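Local coordinates for agenet domain-containing protein (Arabidopsis thaliana, PDB 6IE4) that binds methylated histone H3 tail peptide through tandem Agenet domains and so probably reads a lysine methylation mark on chromatin, at residues S49-V54 with V72-Q77; E110-E115 with F125-K130. All blocks are in the same frame, centred on the assembly; numbering follows the deposited sequence.

Contact 1: S49-V54 with V72-Q77; sequences SVKCQV and VVDMSQ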
ATOM      1  N   SER A  49      16.914  17.761   8.575  1.00 67.80           N
ATOM      2  CA  SER A  49      16.915  16.300   8.612  1.00 61.74           C
ATOM      3  C   SER A  49      16.207  15.667   7.415  1.00 60.68           C
ATOM      4  O   SER A  49      15.492  16.338   6.670  1.00 58.74           O
ATOM      5  CB  SER A  49      16.236  15.803   9.874  1.00 63.22           C
ATOM      6  OG  SER A  49      14.836  15.787   9.659  1.00 59.23           O
ATOM      7  N   VAL A  50      16.369  14.349   7.280  1.00 60.10           N
ATOM      8  CA  VAL A  50      15.862  13.597   6.134  1.00 51.49           C
ATOM      9  C   VAL A  50      14.488  13.026   6.449  1.00 53.78           C
ATOM     10  O   VAL A  50      14.254  11.826   6.281  1.00 57.03           O
ATOM     11  CB  VAL A  50      16.829  12.450   5.786  1.00 52.29           C
ATOM     12  CG1 VAL A  50      18.137  12.990   5.191  1.00 58.82           C
ATOM     13  CG2 VAL A  50      17.113  11.598   7.042  1.00 46.79           C
ATOM     14  N   LYS A  51      13.546  13.871   6.843  1.00 52.96           N
ATOM     15  CA  LYS A  51      12.300  13.341   7.371  1.00 42.30           C
ATOM     16  C   LYS A  51      11.194  14.355   7.158  1.00 45.26           C
ATOM     17  O   LYS A  51      11.403  15.558   7.299  1.00 52.42           O
ATOM     18  CB  LYS A  51      12.396  13.023   8.872  1.00 45.24           C
ATOM     19  CG  LYS A  51      13.281  11.849   9.263  1.00 47.59           C
ATOM     20  CD  LYS A  51      13.601  11.891  10.750  1.00 48.00           C
ATOM     21  CE  LYS A  51      14.258  10.604  11.233  1.00 47.98           C
ATOM     22  NZ  LYS A  51      13.752  10.226  12.595  1.00 49.13           N
ATOM     23  N   CYS A  52      10.020  13.859   6.834  1.00 43.86           N
ATOM     24  CA  CYS A  52       8.847  14.682   6.639  1.00 47.19           C
ATOM     25  C   CYS A  52       7.709  14.088   7.463  1.00 46.00           C
ATOM     26  O   CYS A  52       7.846  13.033   8.088  1.00 43.24           O
ATOM     27  CB  CYS A  52       8.479  14.766   5.164  1.00 47.13           C
ATOM     28  SG  CYS A  52       7.976  13.167   4.635  1.00 50.64           S
ATOM     29  N   GLN A  53       6.573  14.768   7.462  1.00 46.70           N
ATOM     30  CA  GLN A  53       5.389  14.319   8.177  1.00 45.51           C
ATOM     31  C   GLN A  53       4.231  14.196   7.198  1.00 41.63           C
ATOM     32  O   GLN A  53       4.033  15.058   6.338  1.00 42.46           O
ATOM     33  CB  GLN A  53       5.002  15.306   9.293  1.00 43.70           C
ATOM     34  CG  GLN A  53       3.831  14.871  10.154  1.00 44.28           C
ATOM     35  CD  GLN A  53       3.098  16.048  10.809  1.00 49.72           C
ATOM     36  OE1 GLN A  53       3.212  17.197  10.364  1.00 54.14           O
ATOM     37  NE2 GLN A  53       2.372  15.767  11.889  1.00 43.60           N
ATOM     38  N   VAL A  54       3.482  13.108   7.318  1.00 40.37           N
ATOM     39  CA  VAL A  54       2.435  12.786   6.364  1.00 38.62           C
ATOM     40  C   VAL A  54       1.110  12.663   7.119  1.00 39.52           C
ATOM     41  O   VAL A  54       1.064  12.600   8.347  1.00 40.80           O
ATOM     42  CB  VAL A  54       2.742  11.488   5.580  1.00 38.19           C
ATOM     43  CG1 VAL A  54       3.917  11.681   4.611  1.00 40.20           C
ATOM     44  CG2 VAL A  54       3.050  10.336   6.536  1.00 34.96           C
ATOM     45  N   VAL A  72       5.535  11.368  11.450  1.00 41.18           N
ATOM     46  CA  VAL A  72       6.824  11.729  10.876  1.00 43.87           C
ATOM     47  C   VAL A  72       7.519  10.446  10.434  1.00 39.23           C
ATOM     48  O   VAL A  72       7.638   9.491  11.211  1.00 40.61           O
ATOM     49  CB  VAL A  72       7.682  12.510  11.884  1.00 44.29           C
ATOM     50  CG1 VAL A  72       9.058  12.702  11.336  1.00 38.66           C
ATOM     51  CG2 VAL A  72       7.030  13.852  12.236  1.00 42.15           C
ATOM     52  N   VAL A  73       7.968  10.413   9.186  1.00 38.97           N
ATOM     53  CA  VAL A  73       8.663   9.258   8.636  1.00 41.33           C
ATOM     54  C   VAL A  73       9.931   9.740   7.941  1.00 40.78           C
ATOM     55  O   VAL A  73      10.142  10.935   7.741  1.00 41.44           O
ATOM     56  CB  VAL A  73       7.782   8.456   7.649  1.00 39.99           C
ATOM     57  CG1 VAL A  73       6.684   7.706   8.383  1.00 42.12           C
ATOM     58  CG2 VAL A  73       7.177   9.374   6.601  1.00 39.10           C
ATOM     59  N   ASP A  74      10.757   8.781   7.538  1.00 41.89           N
ATOM     60  CA  ASP A  74      11.887   9.061   6.670  1.00 45.00           C
ATOM     61  C   ASP A  74      11.392   9.181   5.235  1.00 39.02           C
ATOM     62  O   ASP A  74      10.421   8.529   4.844  1.00 34.99           O
ATOM     63  CB  ASP A  74      12.922   7.941   6.790  1.00 45.74           C
ATOM     64  CG  ASP A  74      13.559   7.884   8.166  1.00 49.36           C
ATOM     65  OD1 ASP A  74      14.023   8.940   8.638  1.00 51.58           O
ATOM     66  OD2 ASP A  74      13.565   6.796   8.789  1.00 51.50           O
ATOM     67  N   MET A  75      12.044  10.047   4.448  1.00 41.51           N
ATOM     68  CA  MET A  75      11.648  10.152   3.045  1.00 41.80           C
ATOM     69  C   MET A  75      11.845   8.862   2.263  1.00 39.03           C
ATOM     70  O   MET A  75      11.265   8.723   1.180  1.00 31.77           O
ATOM     71  CB  MET A  75      12.371  11.293   2.333  1.00 45.76           C
ATOM     72  CG  MET A  75      11.952  12.678   2.813  1.00 53.28           C
ATOM     73  SD  MET A  75      13.165  13.970   2.493  1.00 67.84           S
ATOM     74  CE  MET A  75      12.429  15.315   3.427  1.00 56.95           C
ATOM     75  N   SER A  76      12.542   7.880   2.822  1.00 40.08           N
ATOM     76  CA  SER A  76      12.798   6.654   2.095  1.00 36.05           C
ATOM     77  C   SER A  76      11.673   5.661   2.307  1.00 32.78           C
ATOM     78  O   SER A  76      11.582   4.670   1.580  1.00 35.60           O
ATOM     79  CB  SER A  76      14.088   6.020   2.588  1.00 34.49           C
ATOM     80  OG  SER A  76      13.954   5.752   3.976  1.00 38.19           O
ATOM     81  N   GLN A  77      10.762   5.970   3.215  1.00 32.11           N
ATOM     82  CA  GLN A  77       9.553   5.207   3.428  1.00 34.50           C
ATOM     83  C   GLN A  77       8.425   5.666   2.530  1.00 33.40           C
ATOM     84  O   GLN A  77       7.297   5.188   2.681  1.00 33.77           O
ATOM     85  CB  GLN A  77       9.118   5.354   4.882  1.00 34.88           C
ATOM     86  CG  GLN A  77      10.246   5.286   5.873  1.00 37.41           C
ATOM     87  CD  GLN A  77       9.751   5.361   7.301  1.00 42.63           C
ATOM     88  OE1 GLN A  77      10.176   6.222   8.074  1.00 45.94           O
ATOM     89  NE2 GLN A  77       8.845   4.463   7.658  1.00 44.99           N
TER
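Lys51 and Asp74 both turn CG beside the backbone N and anti to the carbonyl carbon (chi1 -69° and -66°), which lays the two side chains next to each other, pointing the same way. Asp74 OD1 rests along the lysine's aliphatic run, 3.1 Å from Lys51 CG, while Lys51 NZ stays 4.2 Å from that same OD1, an attraction between charges rather than a salt bridge. Replacing Asp74 with an alanine would probably deprive the Lys51 chain of this flank and its ammonium of the nearby opposite charge. On the neighbouring pair the backbones bond in both directions: Val73 N donates to Cys52 O at 2.8 Å, and Cys52 N to Val73 O at 3.1 Å. Val72 spreads its two methyls over the same face of the sheet as Gln53, Val72 CG2 reaching Gln53 CB at 3.9 Å; beyond it, Gln53 OE1 is engaged by Thr40. On the buried side Val73 CG2 meets Val54 CG2 at 4.2 Å, and the extended Met75 swings its methyl back to Cys52 CB. Leu78 and Ile41 extend this apolar layer. An antiparallel strand pair running into a short 3-10 turn before the last strand is the hallmark of the SH3-like barrel, to whose clan the Agenet domain belongs.

Contact 2: E110-E115 with F125-K130; sequences EGDVTE and FFRSSK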
ATOM      1  N   GLU A 110       1.287  -6.873  -0.156  1.00 28.19           N
ATOM      2  CA  GLU A 110       1.915  -7.581  -1.251  1.00 26.34           C
ATOM      3  C   GLU A 110       1.896  -9.073  -0.952  1.00 27.48           C
ATOM      4  O   GLU A 110       2.141  -9.493   0.183  1.00 25.41           O
ATOM      5  CB  GLU A 110       3.348  -7.098  -1.447  1.00 27.35           C
ATOM      6  CG  GLU A 110       4.158  -7.989  -2.359  1.00 37.18           C
ATOM      7  CD  GLU A 110       5.645  -7.686  -2.366  1.00 38.98           C
ATOM      8  OE1 GLU A 110       6.101  -6.800  -1.615  1.00 36.55           O
ATOM      9  OE2 GLU A 110       6.361  -8.356  -3.137  1.00 43.70           O
ATOM     10  N   GLY A 111       1.620  -9.861  -1.987  1.00 27.86           N
ATOM     11  CA  GLY A 111       1.472 -11.297  -1.851  1.00 32.28           C
ATOM     12  C   GLY A 111       1.560 -11.959  -3.206  1.00 35.39           C
ATOM     13  O   GLY A 111       1.522 -11.286  -4.247  1.00 34.17           O
ATOM     14  N   ASP A 112       1.761 -13.280  -3.178  1.00 30.95           N
ATOM     15  CA  ASP A 112       1.754 -14.095  -4.388  1.00 37.10           C
ATOM     16  C   ASP A 112       0.347 -14.615  -4.650  1.00 33.06           C
ATOM     17  O   ASP A 112      -0.420 -14.830  -3.719  1.00 35.04           O
ATOM     18  CB  ASP A 112       2.724 -15.280  -4.282  1.00 42.07           C
ATOM     19  CG  ASP A 112       4.144 -14.873  -3.845  1.00 53.51           C
ATOM     20  OD1 ASP A 112       4.374 -14.679  -2.627  1.00 52.78           O
ATOM     21  OD2 ASP A 112       5.049 -14.799  -4.715  1.00 54.52           O
ATOM     22  N   VAL A 113       0.017 -14.839  -5.925  1.00 31.77           N
ATOM     23  CA  VAL A 113      -1.223 -15.519  -6.292  1.00 27.98           C
ATOM     24  C   VAL A 113      -0.953 -17.013  -6.337  1.00 31.50           C
ATOM     25  O   VAL A 113      -0.131 -17.480  -7.133  1.00 31.03           O
ATOM     26  CB  VAL A 113      -1.740 -15.044  -7.659  1.00 30.50           C
ATOM     27  CG1 VAL A 113      -3.013 -15.782  -8.034  1.00 26.91           C
ATOM     28  CG2 VAL A 113      -1.975 -13.553  -7.671  1.00 31.32           C
ATOM     29  N   THR A 114      -1.685 -17.783  -5.539  1.00 31.44           N
ATOM     30  CA  THR A 114      -1.420 -19.209  -5.523  1.00 31.32           C
ATOM     31  C   THR A 114      -2.481 -20.000  -6.252  1.00 35.04           C
ATOM     32  O   THR A 114      -2.195 -21.112  -6.707  1.00 36.92           O
ATOM     33  CB  THR A 114      -1.311 -19.745  -4.093  1.00 33.13           C
ATOM     34  OG1 THR A 114      -2.470 -19.369  -3.350  1.00 35.62           O
ATOM     35  CG2 THR A 114      -0.070 -19.201  -3.410  1.00 33.10           C
ATOM     36  N   GLU A 115      -3.676 -19.438  -6.407  1.00 34.79           N
ATOM     37  CA  GLU A 115      -4.774 -20.132  -7.055  1.00 38.45           C
ATOM     38  C   GLU A 115      -5.625 -19.128  -7.822  1.00 37.96           C
ATOM     39  O   GLU A 115      -5.889 -18.026  -7.328  1.00 37.24           O
ATOM     40  CB  GLU A 115      -5.597 -20.882  -6.004  1.00 38.74           C
ATOM     41  CG  GLU A 115      -6.737 -21.711  -6.536  1.00 46.51           C
ATOM     42  CD  GLU A 115      -7.074 -22.881  -5.619  1.00 52.36           C
ATOM     43  OE1 GLU A 115      -6.969 -22.726  -4.379  1.00 51.15           O
ATOM     44  OE2 GLU A 115      -7.446 -23.952  -6.148  1.00 51.50           O
ATOM     45  N   PHE A 125      -1.188 -15.620  -1.271  1.00 25.60           N
ATOM     46  CA  PHE A 125      -0.334 -16.004  -0.147  1.00 28.37           C
ATOM     47  C   PHE A 125       0.548 -14.845   0.304  1.00 26.51           C
ATOM     48  O   PHE A 125       1.308 -14.297  -0.494  1.00 30.98           O
ATOM     49  CB  PHE A 125       0.541 -17.210  -0.485  1.00 27.97           C
ATOM     50  CG  PHE A 125       1.508 -17.550   0.608  1.00 31.97           C
ATOM     51  CD1 PHE A 125       1.034 -18.024   1.825  1.00 30.68           C
ATOM     52  CD2 PHE A 125       2.879 -17.419   0.424  1.00 31.71           C
ATOM     53  CE1 PHE A 125       1.890 -18.333   2.848  1.00 29.03           C
ATOM     54  CE2 PHE A 125       3.751 -17.738   1.444  1.00 30.77           C
ATOM     55  CZ  PHE A 125       3.245 -18.196   2.661  1.00 36.82           C
ATOM     56  N   PHE A 126       0.445 -14.481   1.583  1.00 27.84           N
ATOM     57  CA  PHE A 126       1.279 -13.456   2.204  1.00 25.75           C
ATOM     58  C   PHE A 126       2.372 -14.085   3.070  1.00 31.14           C
ATOM     59  O   PHE A 126       2.072 -14.780   4.044  1.00 28.25           O
ATOM     60  CB  PHE A 126       0.413 -12.498   3.031  1.00 25.10           C
ATOM     61  CG  PHE A 126      -0.694 -11.857   2.239  1.00 24.71           C
ATOM     62  CD1 PHE A 126      -1.907 -12.512   2.057  1.00 24.94           C
ATOM     63  CD2 PHE A 126      -0.511 -10.636   1.632  1.00 23.59           C
ATOM     64  CE1 PHE A 126      -2.912 -11.939   1.310  1.00 25.52           C
ATOM     65  CE2 PHE A 126      -1.512 -10.057   0.874  1.00 23.56           C
ATOM     66  CZ  PHE A 126      -2.710 -10.699   0.711  1.00 24.45           C
ATOM     67  N   ARG A 127       3.640 -13.754   2.771  1.00 39.88           N
ATOM     68  CA  ARG A 127       4.766 -14.474   3.363  1.00 34.49           C
ATOM     69  C   ARG A 127       5.099 -13.962   4.748  1.00 38.75           C
ATOM     70  O   ARG A 127       5.426 -14.755   5.633  1.00 43.25           O
ATOM     71  CB  ARG A 127       6.016 -14.324   2.511  1.00 36.86           C
ATOM     72  CG  ARG A 127       5.940 -14.913   1.147  1.00 44.93           C
ATOM     73  CD  ARG A 127       7.337 -15.112   0.656  1.00 46.19           C
ATOM     74  NE  ARG A 127       7.432 -15.043  -0.793  1.00 57.97           N
ATOM     75  CZ  ARG A 127       8.565 -14.771  -1.437  1.00 55.29           C
ATOM     76  NH1 ARG A 127       9.689 -14.563  -0.742  1.00 41.53           N
ATOM     77  NH2 ARG A 127       8.575 -14.729  -2.766  1.00 49.84           N
ATOM     78  N   SER A 128       5.089 -12.641   4.941  1.00 36.14           N
ATOM     79  CA  SER A 128       5.331 -12.101   6.272  1.00 35.27           C
ATOM     80  C   SER A 128       4.314 -12.631   7.286  1.00 36.91           C
ATOM     81  O   SER A 128       4.669 -12.947   8.427  1.00 38.64           O
ATOM     82  CB  SER A 128       5.304 -10.576   6.228  1.00 35.63           C
ATOM     83  OG  SER A 128       4.282 -10.114   5.356  1.00 41.43           O
ATOM     84  N   SER A 129       3.053 -12.763   6.900  1.00 30.22           N
ATOM     85  CA  SER A 129       2.051 -13.089   7.901  1.00 31.78           C
ATOM     86  C   SER A 129       1.526 -14.513   7.782  1.00 32.80           C
ATOM     87  O   SER A 129       0.577 -14.864   8.485  1.00 31.56           O
ATOM     88  CB  SER A 129       0.897 -12.096   7.826  1.00 31.06           C
ATOM     89  OG  SER A 129       0.233 -12.184   6.591  1.00 30.43           O
ATOM     90  N   LYS A 130       2.137 -15.347   6.930  1.00 34.53           N
ATOM     91  CA  LYS A 130       1.709 -16.732   6.718  1.00 30.16           C
ATOM     92  C   LYS A 130       0.217 -16.800   6.379  1.00 31.74           C
ATOM     93  O   LYS A 130      -0.463 -17.782   6.664  1.00 35.91           O
ATOM     94  CB  LYS A 130       2.041 -17.612   7.935  1.00 35.65           C
ATOM     95  CG  LYS A 130       3.508 -18.122   8.070  1.00 40.44           C
ATOM     96  CD  LYS A 130       4.538 -17.000   8.425  1.00 44.26           C
ATOM     97  CE  LYS A 130       5.966 -17.574   8.713  1.00 49.43           C
ATOM     98  NZ  LYS A 130       7.129 -16.627   8.447  1.00 40.88           N
TER
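Asp112 meets Phe125 and Arg127 across the hairpin with both backbone and carboxylate. Asp112 CB lies 4.2 Å from Phe125 O, and from there CG turns beside the backbone N (chi1 -51°), bringing the carboxylate up to the arginine. Asp112 OD1 approaches the guanidinium at its edge, near its plane, and forms a long salt bridge of 3.6 Å to Arg127 NE; it also lies obliquely to the Phe125 ring. Asp112 OD2, the other tip, is 4.0 Å from Arg127 NH2. The carboxylate and guanidinium planes are only 9° apart, a nearly flat, loosely spaced pairing. Because Glu99 brings a like charge close to OD2, the arginine probably offsets some of the negative charge gathered here.

The main chains fix the register beneath this pair: Phe125 N donates to Asp112 O at 2.7 Å, in the carbonyl plane, and Asp112 N donates to Phe125 O at 2.9 Å. Further along, Thr114 CG2 is set against Phe125 CB at 3.6 Å, while Thr114 OG1 bonds to Gln132 and to the carbonyl of Ser123.

Phe126 goes to the buried side, Phe126 CD2 lying 3.2 Å from Glu110 O, with the side chains of Ile133 and Phe135 against it. Phe126 and Ser129 also pack on a modified side chain of the bound peptide, consistent with a methyl-lysine pocket. The whole is a beta hairpin with a classic bulge where Thr114 and Glu115 face Ser123, whose Phe126 probably contributes to the methyl-lysine site of an SH3-like Agenet fold.

From the N terminus the chain lays down strands 19-22 and 32-40 before reaching 49-54, and contact 1 closes the excursion that follows, which holds strand 59-60 and the start of strand 68-74. Strand 78-79 then returns to pair with 19-22. Only after this does contact 2 open, closing the much shorter hairpin between strands 107-117 and 121-126. The two are therefore in series, neither nested nor crossed. The centres of contact 1 and contact 2 lie about 28 Å apart, on opposite sides of the chain's centre, and the contacts do not touch. Strand 32-40 joins them within one curled antiparallel sheet, since it pairs with both 51-56 and 107-117.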